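Local structure of Lmo2470 protein (Listeria monocytogenes EGD-e, 5HL3) at residues F18-L23 with N60-L65; A24-K29 with G52-T57; I136-D141 with S160-N165; Y152-L157 with D176-Q181; T205-F210 with T229-T234. The protein is a calcium-binding internalin with leucine-rich repeats that interacts with afadin and facilitates crossing of the basement membrane by Listeria. All coordinates share one frame; numbering follows the deposited sequence.

Contact 1: F18-L23 with N60-L65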
# COMPACT_ATOMS: atom_id res chain seq x y z
N PHE A 18 -15.67 -26.99 22.66
CA PHE A 18 -14.48 -26.17 22.36
C PHE A 18 -13.52 -26.28 23.56
O PHE A 18 -13.46 -25.39 24.39
CB PHE A 18 -14.92 -24.72 22.17
CG PHE A 18 -15.97 -24.54 21.10
CD1 PHE A 18 -15.67 -24.69 19.75
CD2 PHE A 18 -17.25 -24.18 21.44
CE1 PHE A 18 -16.64 -24.48 18.78
CE2 PHE A 18 -18.23 -23.96 20.47
CZ PHE A 18 -17.92 -24.10 19.13
N PRO A 19 -12.74 -27.37 23.63
CA PRO A 19 -11.96 -27.68 24.84
C PRO A 19 -10.63 -26.90 24.91
O PRO A 19 -9.55 -27.46 24.84
CB PRO A 19 -11.76 -29.20 24.73
CG PRO A 19 -11.73 -29.44 23.27
CD PRO A 19 -12.75 -28.50 22.70
N ASP A 20 -10.77 -25.61 25.11
CA ASP A 20 -9.64 -24.69 25.25
C ASP A 20 -10.19 -23.49 25.98
O ASP A 20 -11.25 -22.96 25.61
CB ASP A 20 -9.08 -24.27 23.90
CG ASP A 20 -7.99 -23.22 24.04
OD1 ASP A 20 -6.86 -23.61 24.44
OD2 ASP A 20 -8.26 -22.02 23.81
N ASP A 21 -9.50 -23.03 27.01
CA ASP A 21 -10.07 -21.97 27.85
C ASP A 21 -10.37 -20.70 27.07
O ASP A 21 -11.48 -20.16 27.18
CB ASP A 21 -9.17 -21.69 29.06
CG ASP A 21 -9.16 -22.87 30.07
OD1 ASP A 21 -10.04 -23.76 30.05
OD2 ASP A 21 -8.27 -22.89 30.93
N GLY A 22 -9.42 -20.21 26.27
CA GLY A 22 -9.62 -19.00 25.53
C GLY A 22 -10.66 -19.14 24.45
O GLY A 22 -11.47 -18.24 24.26
N LEU A 23 -10.63 -20.24 23.71
CA LEU A 23 -11.61 -20.42 22.66
C LEU A 23 -13.01 -20.52 23.25
O LEU A 23 -13.96 -19.95 22.72
CB LEU A 23 -11.31 -21.67 21.82
CG LEU A 23 -12.19 -21.83 20.58
CD1 LEU A 23 -11.88 -20.72 19.59
CD2 LEU A 23 -12.00 -23.20 19.93
N ASN A 60 -2.76 -21.65 17.06
CA ASN A 60 -3.19 -22.33 15.83
C ASN A 60 -3.93 -23.62 16.14
O ASN A 60 -4.95 -23.93 15.53
CB ASN A 60 -2.02 -22.67 14.94
CG ASN A 60 -1.37 -21.45 14.32
OD1 ASN A 60 -1.89 -20.35 14.43
ND2 ASN A 60 -0.27 -21.65 13.65
N ASP A 61 -3.40 -24.38 17.10
CA ASP A 61 -4.02 -25.65 17.48
C ASP A 61 -5.38 -25.49 18.11
O ASP A 61 -6.33 -26.24 17.77
CB ASP A 61 -3.11 -26.43 18.42
CG ASP A 61 -1.92 -27.04 17.70
OD1 ASP A 61 -1.94 -27.09 16.44
OD2 ASP A 61 -0.98 -27.49 18.40
N SER A 62 -5.54 -24.55 19.03
CA SER A 62 -6.87 -24.38 19.61
C SER A 62 -7.88 -23.76 18.64
O SER A 62 -9.06 -24.10 18.70
CB SER A 62 -6.82 -23.70 20.98
OG SER A 62 -6.02 -22.54 21.01
N MSE A 63 -7.45 -22.89 17.72
CA MSE A 63 -8.40 -22.35 16.75
C MSE A 63 -8.94 -23.46 15.87
O MSE A 63 -10.08 -23.40 15.41
CB MSE A 63 -7.72 -21.25 15.91
CG MSE A 63 -8.74 -20.40 15.12
SE MSE A 63 -9.93 -19.30 16.25
CE MSE A 63 -8.84 -17.67 16.27
N GLN A 64 -8.14 -24.49 15.61
CA GLN A 64 -8.57 -25.65 14.81
C GLN A 64 -9.78 -26.37 15.43
O GLN A 64 -10.52 -27.05 14.71
CB GLN A 64 -7.41 -26.63 14.71
CG GLN A 64 -7.63 -27.77 13.76
CD GLN A 64 -7.24 -27.42 12.35
OE1 GLN A 64 -6.23 -26.68 12.12
NE2 GLN A 64 -7.95 -27.98 11.39
N LEU A 65 -9.98 -26.24 16.74
CA LEU A 65 -11.11 -26.87 17.42
C LEU A 65 -12.45 -26.35 16.90
O LEU A 65 -13.47 -26.96 17.17
CB LEU A 65 -11.04 -26.67 18.94
CG LEU A 65 -9.79 -27.24 19.64
CD1 LEU A 65 -9.69 -26.66 21.04
CD2 LEU A 65 -9.82 -28.77 19.66
O HOH W 1 -4.73 -22.32 23.35
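L65 is the main bump of this contact: its isobutyl group fills a hollow bounded by P19, D20 and L23, and more of its surface is buried across the contact than that of any other residue. Its CD1 lies 3.9 Å from P19 CD and also rests on the CB of D20, while CD2 leans towards P19 CG. Nearer the backbone, L65 CB meets L23 CD2 at 3.7 Å.

L23 is the knob that goes the other way. With CG anti to the backbone N (chi1 -172°), its methyls spread over the turn at 62-65: CD2 comes within 3.3 Å of S62 O, and CD1 reaches the selenium of M63, a selenomethionine whose chain bends twice and crosses L23 at about a right angle. F53 of strand 50-53 touches both L23 and M63, so this end of the contact joins the interior. The inverse gamma turn centred on P19 presents the proline ring to L65.

Beside this apolar patch, S62 CB presses on the D20 carboxylate, 3.3 Å from D20 CG. The carboxylate is already engaged: D20 is the N-cap of helix 21-30, its OD2 accepting from L23 N at 3.0 Å with an N-H...O angle of 164°. Its OD1 takes a proton from water 1 (2.7 Å), which accepts in turn from S62 OG; that hydroxyl is also bonded to T59 N. Segment 18-23, within the internalin N-terminal region, and segment 60-65 are thus held by shape and one water bridge, and the helix start would probably keep D20 ionised.

Contact 2: A24-K29 with G52-T57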
# COMPACT_ATOMS: atom_id res chain seq x y z
N ALA A 24 -13.16 -21.26 24.33
CA ALA A 24 -14.48 -21.41 24.95
C ALA A 24 -15.02 -20.09 25.47
O ALA A 24 -16.19 -19.80 25.33
CB ALA A 24 -14.45 -22.46 26.04
N LYS A 25 -14.15 -19.28 26.06
CA LYS A 25 -14.53 -17.95 26.54
C LYS A 25 -15.06 -17.11 25.37
O LYS A 25 -16.13 -16.50 25.47
CB LYS A 25 -13.33 -17.27 27.21
CG LYS A 25 -13.47 -15.78 27.51
CD LYS A 25 -12.35 -15.24 28.39
CE LYS A 25 -12.37 -13.70 28.47
NZ LYS A 25 -11.93 -13.03 27.20
N ASP A 26 -14.31 -17.08 24.27
CA ASP A 26 -14.73 -16.30 23.11
C ASP A 26 -15.99 -16.88 22.48
O ASP A 26 -16.86 -16.12 22.07
CB ASP A 26 -13.60 -16.19 22.09
CG ASP A 26 -12.48 -15.27 22.54
OD1 ASP A 26 -12.54 -14.73 23.68
OD2 ASP A 26 -11.51 -15.13 21.74
N MSE A 27 -16.13 -18.19 22.48
CA MSE A 27 -17.36 -18.79 21.94
C MSE A 27 -18.56 -18.48 22.81
O MSE A 27 -19.63 -18.23 22.29
CB MSE A 27 -17.18 -20.29 21.71
CG MSE A 27 -16.30 -20.60 20.51
SE MSE A 27 -16.92 -19.77 18.81
CE MSE A 27 -18.82 -20.21 18.95
N ALA A 28 -18.41 -18.48 24.13
CA ALA A 28 -19.52 -18.10 25.01
C ALA A 28 -19.97 -16.68 24.72
O ALA A 28 -21.16 -16.37 24.70
CB ALA A 28 -19.14 -18.28 26.48
N LYS A 29 -19.01 -15.78 24.49
CA LYS A 29 -19.35 -14.40 24.15
C LYS A 29 -20.08 -14.35 22.80
O LYS A 29 -21.10 -13.67 22.66
CB LYS A 29 -18.09 -13.54 24.13
CG LYS A 29 -18.40 -12.07 23.91
CD LYS A 29 -17.15 -11.23 23.93
CE LYS A 29 -17.45 -9.86 23.35
NZ LYS A 29 -16.25 -9.11 22.92
N GLY A 52 -16.34 -13.55 16.50
CA GLY A 52 -15.26 -12.67 16.94
C GLY A 52 -14.33 -13.40 17.90
O GLY A 52 -14.78 -14.21 18.71
N PHE A 53 -13.04 -13.09 17.83
CA PHE A 53 -12.04 -13.66 18.72
C PHE A 53 -11.18 -12.57 19.31
O PHE A 53 -10.82 -11.61 18.62
CB PHE A 53 -11.20 -14.73 17.99
CG PHE A 53 -12.04 -15.88 17.53
CD1 PHE A 53 -12.50 -16.81 18.43
CD2 PHE A 53 -12.48 -15.96 16.22
CE1 PHE A 53 -13.38 -17.83 18.04
CE2 PHE A 53 -13.36 -16.98 15.83
CZ PHE A 53 -13.80 -17.90 16.75
N GLU A 54 -10.90 -12.68 20.59
CA GLU A 54 -10.15 -11.62 21.29
C GLU A 54 -9.27 -12.11 22.42
O GLU A 54 -8.53 -11.32 22.99
CB GLU A 54 -11.12 -10.57 21.82
CG GLU A 54 -12.04 -11.13 22.89
CD GLU A 54 -12.93 -10.11 23.59
OE1 GLU A 54 -13.01 -8.96 23.10
OE2 GLU A 54 -13.55 -10.53 24.60
N THR A 55 -9.28 -13.40 22.73
CA THR A 55 -8.47 -13.93 23.85
C THR A 55 -7.14 -14.40 23.26
O THR A 55 -7.09 -15.32 22.42
CB THR A 55 -9.22 -15.02 24.63
OG1 THR A 55 -10.40 -14.42 25.18
CG2 THR A 55 -8.40 -15.54 25.79
N SER A 56 -6.06 -13.80 23.75
CA SER A 56 -4.73 -13.99 23.14
C SER A 56 -4.01 -15.28 23.48
O SER A 56 -2.91 -15.50 22.96
CB SER A 56 -3.86 -12.77 23.41
OG SER A 56 -4.33 -11.66 22.65
N THR A 57 -4.61 -16.14 24.29
CA THR A 57 -4.06 -17.46 24.54
C THR A 57 -4.48 -18.48 23.49
O THR A 57 -4.00 -19.60 23.51
CB THR A 57 -4.51 -18.00 25.92
OG1 THR A 57 -5.94 -18.02 25.96
CG2 THR A 57 -3.95 -17.15 27.05
O HOH W 2 -14.12 -13.06 25.24
O HOH W 3 -15.94 -13.58 21.12
O HOH W 4 -15.46 -9.01 25.74
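Hydrogen bonds converge on D26, whose carboxylate is gripped by the backbone and hydroxyl of the turn at 54-55. CG lies anti to the carbonyl carbon (chi1 -72°), which carries the group across to the other segment. OD2 accepts twice: from T55 N at 3.0 Å through its syn lone pair, and from E54 N at 2.8 Å from above the carboxylate plane, 51° out of it. OD1 takes the hydroxyl proton of T55, with OG1 2.6 Å from D26 OD1. In the conformer of K25 described here, NZ donates to the same T55 OG1 at 2.9 Å, so this hydroxyl relays between a lysine and an aspartate.

Charge pairing forms an outer layer. K29, extended, crosses E54 at about a right angle and makes a weak bond within a salt bridge, NZ to E54 OE1 at 3.2 Å; K25 pairs with E54 only at long range. The like-charged D26 OD1 and E54 OE2 are 4.4 Å apart, and water 2 donates to both, which probably eases their repulsion. Water 3 joins the backbone oxygens of D26 and G52.

The apolar part is a Met-aromatic contact: the selenium of M27, a selenomethionine, stands 5.2 Å from the F53 ring centroid, 70° off the ring normal.

Within the fold, this seam fastens helix 21-30 to strand 50-53, an outermost strand of the parallel sheet, where F53 bonds through its backbone to S78 and M80. A24 and A28 turn to helix 14-17, while E54 touches E81, a calcium ligand of this protein, though none is bound to it within this chain.

Contact 3: I136-D141 with S160-N165. With CA (calcium ion), chain E.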
# COMPACT_ATOMS: atom_id res chain seq x y z
N ILE A 136 4.24 -14.33 6.92
CA ILE A 136 5.13 -15.47 6.92
C ILE A 136 5.04 -16.10 5.53
O ILE A 136 3.95 -16.48 5.10
CB ILE A 136 4.67 -16.49 7.95
CG1 ILE A 136 4.66 -15.90 9.35
CG2 ILE A 136 5.60 -17.71 7.92
CD1 ILE A 136 3.93 -16.79 10.33
N GLY A 137 6.15 -16.15 4.81
CA GLY A 137 6.16 -16.73 3.47
C GLY A 137 5.61 -15.79 2.41
O GLY A 137 5.84 -14.59 2.45
N SER A 138 4.95 -16.36 1.41
CA SER A 138 4.44 -15.62 0.25
C SER A 138 2.93 -15.57 0.22
O SER A 138 2.25 -16.33 0.91
CB SER A 138 4.93 -16.29 -1.04
OG SER A 138 6.33 -16.24 -1.14
N ILE A 139 2.40 -14.64 -0.54
CA ILE A 139 0.97 -14.62 -0.83
C ILE A 139 0.75 -15.73 -1.86
O ILE A 139 1.39 -15.73 -2.91
CB ILE A 139 0.51 -13.28 -1.47
CG1 ILE A 139 0.87 -12.09 -0.57
CG2 ILE A 139 -1.01 -13.30 -1.77
CD1 ILE A 139 0.67 -10.75 -1.24
N PRO A 140 -0.16 -16.69 -1.58
CA PRO A 140 -0.40 -17.76 -2.57
C PRO A 140 -1.06 -17.25 -3.85
O PRO A 140 -1.79 -16.24 -3.82
CB PRO A 140 -1.36 -18.72 -1.85
CG PRO A 140 -1.83 -18.04 -0.67
CD PRO A 140 -0.99 -16.85 -0.36
N ASP A 141 -0.82 -17.96 -4.96
CA ASP A 141 -1.57 -17.72 -6.19
C ASP A 141 -2.89 -18.51 -5.96
O ASP A 141 -3.01 -19.65 -6.35
CB ASP A 141 -0.79 -18.19 -7.40
CG ASP A 141 -1.45 -17.83 -8.72
OD1 ASP A 141 -2.37 -16.99 -8.74
OD2 ASP A 141 -1.04 -18.43 -9.75
N SER A 160 8.78 -8.23 -3.53
CA SER A 160 8.23 -8.59 -4.84
C SER A 160 8.27 -10.09 -5.16
O SER A 160 7.41 -10.60 -5.88
CB SER A 160 8.90 -7.75 -5.93
OG SER A 160 8.62 -6.38 -5.71
N ASP A 161 9.21 -10.81 -4.56
CA ASP A 161 9.28 -12.26 -4.74
C ASP A 161 8.12 -13.01 -4.04
O ASP A 161 7.92 -14.19 -4.26
CB ASP A 161 10.62 -12.81 -4.22
CG ASP A 161 10.82 -12.55 -2.72
OD1 ASP A 161 10.70 -11.39 -2.32
OD2 ASP A 161 11.06 -13.47 -1.91
N GLU A 162 7.35 -12.29 -3.22
CA GLU A 162 6.25 -12.87 -2.43
C GLU A 162 4.88 -12.56 -3.01
O GLU A 162 3.86 -12.98 -2.45
CB GLU A 162 6.35 -12.33 -0.98
CG GLU A 162 7.59 -12.81 -0.24
CD GLU A 162 7.91 -12.08 1.06
OE1 GLU A 162 7.27 -11.04 1.35
OE2 GLU A 162 8.86 -12.55 1.75
N LEU A 163 4.84 -11.85 -4.15
CA LEU A 163 3.59 -11.36 -4.76
C LEU A 163 3.40 -11.95 -6.16
O LEU A 163 4.10 -11.55 -7.11
CB LEU A 163 3.63 -9.83 -4.84
CG LEU A 163 2.47 -9.14 -5.56
CD1 LEU A 163 1.16 -9.42 -4.92
CD2 LEU A 163 2.74 -7.66 -5.63
N PRO A 164 2.49 -12.90 -6.31
CA PRO A 164 2.29 -13.50 -7.64
C PRO A 164 1.46 -12.66 -8.59
O PRO A 164 0.79 -11.74 -8.18
CB PRO A 164 1.58 -14.81 -7.33
CG PRO A 164 0.89 -14.59 -6.08
CD PRO A 164 1.63 -13.52 -5.30
N ASN A 165 1.52 -13.00 -9.87
CA ASN A 165 0.70 -12.37 -10.89
C ASN A 165 -0.59 -13.19 -10.91
O ASN A 165 -0.78 -14.09 -11.72
CB ASN A 165 1.47 -12.39 -12.22
CG ASN A 165 0.88 -11.43 -13.22
OD1 ASN A 165 -0.31 -11.20 -13.24
ND2 ASN A 165 1.73 -10.85 -14.04
CA CA E . 8.29 -10.86 3.60
O HOH W 5 7.33 -13.03 4.12
O HOH W 6 7.43 -16.79 -3.44
O HOH W 7 10.28 -10.05 2.58
O HOH W 8 9.78 -11.59 5.20
O HOH W 9 6.81 -10.46 5.37
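One backbone hydrogen bond ties I139 to E162: I139 N donates to E162 O at 2.9 Å, with an N-H...O angle of 153° and the donor in the carbonyl plane.

Apolar contacts continue from there. The P164 ring packs against 139-141: CD lies 4.0 Å from I139 CB and close to I139 O, and CB meets the CB of D141. I139 and L163 lie side by side and point the same way into the interior, their CD1 atoms 3.9 Å apart. The touching chains run only 16° from parallel, as expected of equivalent loops on successive coils of a leucine-rich repeat, here in the part of each turn that follows the strand side and carries the chain back round the solenoid.

The metal contacts occupy the other end. With CG anti to the carbonyl carbon (chi1 -66°) and the rest of the chain extended, E162 reaches past G137 O to bind calcium with both oxygens, OE1 at 2.5 Å and OE2 at 2.6 Å. T159 N also donates to OE1. Four waters and L157 O bring the ligands to seven. Of these, water 5 donates to G137 O at 2.7 Å, so segment 136-141 reaches the metal indirectly. On the solvent side, water 6 joins S138 OG to D161 O, 2.8 Å from the latter. Back at the P164 end, D141 OD2 accepts from ND2 of N167, a ligand of another calcium.

Contact 4: Y152-L157 with D176-Q181. With CA (calcium ion), chain E.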
# COMPACT_ATOMS: atom_id res chain seq x y z
N TYR A 152 -6.65 -6.67 1.47
CA TYR A 152 -5.99 -5.61 2.25
C TYR A 152 -4.78 -6.22 2.92
O TYR A 152 -4.91 -6.99 3.91
CB TYR A 152 -6.96 -5.02 3.25
CG TYR A 152 -8.12 -4.30 2.59
CD1 TYR A 152 -7.99 -3.01 2.11
CD2 TYR A 152 -9.39 -4.92 2.46
CE1 TYR A 152 -9.06 -2.37 1.51
CE2 TYR A 152 -10.44 -4.26 1.88
CZ TYR A 152 -10.27 -3.00 1.40
OH TYR A 152 -11.37 -2.37 0.78
N MSE A 153 -3.58 -5.86 2.44
CA MSE A 153 -2.32 -6.46 2.87
C MSE A 153 -1.27 -5.37 3.04
O MSE A 153 -0.15 -5.50 2.57
CB MSE A 153 -1.87 -7.49 1.84
CG MSE A 153 -2.92 -8.56 1.51
SE MSE A 153 -3.21 -9.87 2.94
CE MSE A 153 -1.64 -10.95 2.52
N SER A 154 -1.64 -4.30 3.72
CA SER A 154 -0.74 -3.16 3.95
C SER A 154 0.17 -3.43 5.14
O SER A 154 -0.27 -4.03 6.12
CB SER A 154 -1.58 -1.92 4.22
OG SER A 154 -0.76 -0.81 4.51
N GLU A 155 1.43 -2.98 5.08
CA GLU A 155 2.37 -3.09 6.23
C GLU A 155 2.52 -4.52 6.70
O GLU A 155 2.21 -4.87 7.85
CB GLU A 155 1.97 -2.17 7.39
CG GLU A 155 3.15 -1.96 8.33
CD GLU A 155 2.86 -1.09 9.49
OE1 GLU A 155 1.89 -1.34 10.23
OE2 GLU A 155 3.66 -0.16 9.73
N MSE A 156 3.08 -5.34 5.82
CA MSE A 156 3.30 -6.75 6.11
C MSE A 156 4.67 -7.24 5.72
O MSE A 156 4.91 -8.44 5.73
CB MSE A 156 2.25 -7.64 5.38
CG MSE A 156 0.80 -7.29 5.77
SE MSE A 156 -0.47 -8.60 5.08
CE MSE A 156 -0.14 -9.99 6.39
N LEU A 157 5.60 -6.31 5.44
CA LEU A 157 6.95 -6.65 4.94
C LEU A 157 6.93 -7.56 3.70
O LEU A 157 7.70 -8.52 3.59
CB LEU A 157 7.81 -7.18 6.07
CG LEU A 157 8.15 -6.12 7.12
CD1 LEU A 157 8.82 -6.81 8.29
CD2 LEU A 157 9.04 -5.03 6.58
N ASP A 176 -4.75 -3.49 -1.77
CA ASP A 176 -3.98 -2.55 -0.95
C ASP A 176 -2.70 -3.24 -0.52
O ASP A 176 -2.73 -4.14 0.32
CB ASP A 176 -4.78 -2.06 0.26
CG ASP A 176 -4.00 -1.11 1.16
OD1 ASP A 176 -2.85 -0.72 0.84
OD2 ASP A 176 -4.56 -0.75 2.23
N LEU A 177 -1.57 -2.82 -1.10
CA LEU A 177 -0.23 -3.35 -0.81
C LEU A 177 0.66 -2.20 -0.30
O LEU A 177 1.91 -2.26 -0.44
CB LEU A 177 0.37 -4.01 -2.04
CG LEU A 177 -0.25 -5.37 -2.38
CD1 LEU A 177 0.05 -5.74 -3.83
CD2 LEU A 177 0.22 -6.43 -1.40
N SER A 178 0.03 -1.18 0.29
CA SER A 178 0.80 -0.03 0.76
C SER A 178 1.73 -0.43 1.91
O SER A 178 1.50 -1.40 2.59
CB SER A 178 -0.12 1.10 1.20
OG SER A 178 -1.00 0.68 2.23
N SER A 179 2.74 0.39 2.16
CA SER A 179 3.66 0.20 3.27
C SER A 179 4.31 -1.16 3.29
O SER A 179 4.45 -1.77 4.35
CB SER A 179 2.97 0.49 4.63
OG SER A 179 2.71 1.88 4.73
N ASN A 180 4.82 -1.59 2.14
CA ASN A 180 5.57 -2.85 2.02
C ASN A 180 6.95 -2.54 1.45
O ASN A 180 7.39 -1.40 1.53
CB ASN A 180 4.75 -3.89 1.23
CG ASN A 180 3.66 -4.52 2.06
OD1 ASN A 180 3.95 -5.14 3.09
ND2 ASN A 180 2.42 -4.35 1.65
N GLN A 181 7.64 -3.56 0.95
CA GLN A 181 9.00 -3.40 0.42
C GLN A 181 9.05 -3.84 -1.04
O GLN A 181 10.04 -4.42 -1.49
CB GLN A 181 10.00 -4.19 1.30
CG GLN A 181 10.04 -3.64 2.72
CD GLN A 181 11.20 -4.09 3.62
OE1 GLN A 181 11.28 -3.65 4.79
NE2 GLN A 181 12.09 -4.91 3.13
CA CA E . 8.29 -10.86 3.60
O HOH W 9 6.81 -10.46 5.37
O HOH W 10 6.04 -3.52 5.60
O HOH W 7 10.28 -10.05 2.58
O HOH W 8 9.78 -11.59 5.20
O HOH W 5 7.33 -13.03 4.12
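The Y152 ring and the D176 carboxylate stand nearly perpendicular, 88° between planes, with D176 CB 3.8 Å from ring atom CD1 in an oblique approach. The other flat group, the N180 amide, is held at both polar atoms. With CG anti to the carbonyl carbon (chi1 -77°), N180 turns it towards the 153-157 backbone: ND2 donates to M153 O at 3.0 Å, that oxygen lying in the amide plane, and to L177 O. OD1 accepts from M156 N at 2.9 Å, tilted 28° from the carbonyl plane, and from I158 N.

This is a rung of the asparagine ladder of a leucine-rich repeat, where each coil's buried asparagine bonds to the backbone of the coil before; N202 treats L177 O likewise. Parallel strand pairing leads into it, M153 N bonding to D176 O at 2.9 Å, and E155 N bonds to S178 O.

D176 OD1 closes an Asx turn on S178 N (3.0 Å) and takes the S178 hydroxyl proton, while S154 OG lies 2.7 Å from S178 OG. Farther on, the L157 and Q181 side chains lie side by side with CD2 against OE1; water 10 links L157 N to S179 O, and L157 O binds calcium at 2.4 Å.

Contact 5: T205-F210 with T229-T234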
# COMPACT_ATOMS: atom_id res chain seq x y z
N THR A 205 10.74 1.57 -8.39
CA THR A 205 11.48 2.50 -9.25
C THR A 205 10.77 2.77 -10.57
O THR A 205 11.13 3.70 -11.31
CB THR A 205 12.92 2.04 -9.54
OG1 THR A 205 12.89 0.74 -10.10
CG2 THR A 205 13.72 2.01 -8.29
N ASN A 206 9.74 1.98 -10.88
CA ASN A 206 8.90 2.17 -12.07
C ASN A 206 7.75 1.19 -11.93
O ASN A 206 7.66 0.47 -10.92
CB ASN A 206 9.68 1.91 -13.38
CG ASN A 206 9.26 2.83 -14.52
OD1 ASN A 206 8.15 3.34 -14.55
ND2 ASN A 206 10.20 3.11 -15.40
N THR A 207 6.86 1.17 -12.91
CA THR A 207 5.85 0.11 -13.00
C THR A 207 5.81 -0.32 -14.46
O THR A 207 6.28 0.41 -15.36
CB THR A 207 4.41 0.53 -12.60
OG1 THR A 207 3.77 1.26 -13.65
CG2 THR A 207 4.38 1.32 -11.34
N PRO A 208 5.22 -1.49 -14.73
CA PRO A 208 4.96 -1.80 -16.12
C PRO A 208 3.94 -0.83 -16.74
O PRO A 208 3.17 -0.16 -16.01
CB PRO A 208 4.34 -3.21 -16.06
CG PRO A 208 4.79 -3.77 -14.75
CD PRO A 208 4.84 -2.58 -13.82
N ASP A 209 3.90 -0.79 -18.06
CA ASP A 209 2.88 -0.02 -18.77
C ASP A 209 1.70 -0.96 -18.83
O ASP A 209 1.47 -1.65 -19.82
CB ASP A 209 3.37 0.34 -20.17
CG ASP A 209 2.37 1.19 -20.94
OD1 ASP A 209 1.39 1.69 -20.35
OD2 ASP A 209 2.58 1.38 -22.16
N PHE A 210 0.97 -1.00 -17.73
CA PHE A 210 -0.01 -2.07 -17.50
C PHE A 210 -0.79 -2.47 -18.70
O PHE A 210 -1.50 -1.66 -19.30
CB PHE A 210 -0.96 -1.74 -16.36
CG PHE A 210 -0.27 -1.56 -15.04
CD1 PHE A 210 0.26 -2.67 -14.33
CD2 PHE A 210 -0.15 -0.30 -14.45
CE1 PHE A 210 0.87 -2.49 -13.12
CE2 PHE A 210 0.47 -0.15 -13.24
CZ PHE A 210 0.97 -1.23 -12.56
N THR A 229 12.38 9.83 -14.90
CA THR A 229 11.15 9.64 -15.66
C THR A 229 10.57 8.27 -15.33
O THR A 229 11.29 7.39 -14.83
CB THR A 229 11.38 9.71 -17.16
OG1 THR A 229 12.21 8.64 -17.56
CG2 THR A 229 12.02 11.02 -17.54
N MSE A 230 9.28 8.11 -15.54
CA MSE A 230 8.60 6.82 -15.34
C MSE A 230 7.86 6.46 -16.61
O MSE A 230 7.77 7.24 -17.56
CB MSE A 230 7.67 6.84 -14.13
CG MSE A 230 6.52 7.82 -14.33
SE MSE A 230 5.24 7.73 -12.87
CE MSE A 230 4.60 5.94 -13.24
N VAL A 231 7.29 5.28 -16.61
CA VAL A 231 6.49 4.82 -17.72
C VAL A 231 5.35 5.81 -18.02
O VAL A 231 4.73 6.35 -17.10
CB VAL A 231 5.92 3.41 -17.41
CG1 VAL A 231 5.01 3.40 -16.21
CG2 VAL A 231 5.22 2.83 -18.60
N ASN A 232 5.09 6.04 -19.29
CA ASN A 232 4.04 6.96 -19.74
C ASN A 232 2.85 6.11 -20.18
O ASN A 232 2.78 5.70 -21.33
CB ASN A 232 4.58 7.88 -20.83
CG ASN A 232 3.70 9.11 -21.10
OD1 ASN A 232 2.68 9.30 -20.47
ND2 ASN A 232 4.12 9.93 -22.07
N TYR A 233 1.97 5.82 -19.23
CA TYR A 233 0.89 4.84 -19.42
C TYR A 233 0.12 5.04 -20.70
O TYR A 233 -0.34 6.14 -21.00
CB TYR A 233 -0.09 4.85 -18.25
CG TYR A 233 0.52 4.47 -16.93
CD1 TYR A 233 0.99 3.20 -16.71
CD2 TYR A 233 0.63 5.39 -15.90
CE1 TYR A 233 1.52 2.84 -15.49
CE2 TYR A 233 1.18 5.06 -14.68
CZ TYR A 233 1.64 3.79 -14.48
OH TYR A 233 2.20 3.44 -13.29
N THR A 234 -0.05 3.95 -21.46
CA THR A 234 -0.76 4.00 -22.72
C THR A 234 -2.16 3.36 -22.71
O THR A 234 -2.92 3.58 -23.65
CB THR A 234 0.05 3.31 -23.85
OG1 THR A 234 0.31 1.95 -23.50
CG2 THR A 234 1.36 4.02 -24.10
O HOH W 11 -0.20 -1.00 -22.26
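F210 and Y233 meet rim to rim in the interior of the leucine-rich-repeat solenoid, where the touching segments of two successive coils run parallel, 1° apart end to end. Their ring planes differ by 11° and their centroids are 5.9 Å apart, so the rings lie side by side, neither over the other's face; both touch L219 of strand 218-220.

The tight part surrounds them. P208 O sits over one face of F210, offset toward the rim, and at the edge of Y233. The tyrosine OH donates to T207 OG1 at 2.7 Å; this hydroxyl, held between backbone N and carbonyl carbon (chi1 79°), passes its own proton to P208 O at 2.8 Å. V231 wedges in beside this chain, CG1 3.4 Å from T207 O and CG2 3.5 Å from D209 CB.

Towards solvent, apolar packing gives way to polar links and water. D209 grips T234 with both carboxylate oxygens from the syn side, OD1 accepting from T234 N at 2.9 Å and OD2 from the T234 hydroxyl; water 11 joins D209 O to T234 OG1. At the opposite end N206 OD1 accepts from V231 N at 3.0 Å, in the amide carbonyl plane and on a lone pair.

In the fold
Contacts 1 and 2 form one unit where the N-terminal helices meet the start of the solenoid: their centres are 9 Å apart, both use helix 21-30, and L23 CD1 packs on F53 CE1 at 3.6 Å. Contacts 3 and 4, centres 12 Å apart, alternate along the chain and share a calcium ion, E162 giving two oxygens from contact 3 and L157 one from contact 4, plus four shared waters. Contact 5 lies farther along the solenoid, about 21 Å from contact 4 and 22 Å from contact 3 between centres, and away from the annotated metal sites. About 48 Å separates the centres of contacts 1 and 5, on opposite sides of the chain's centre.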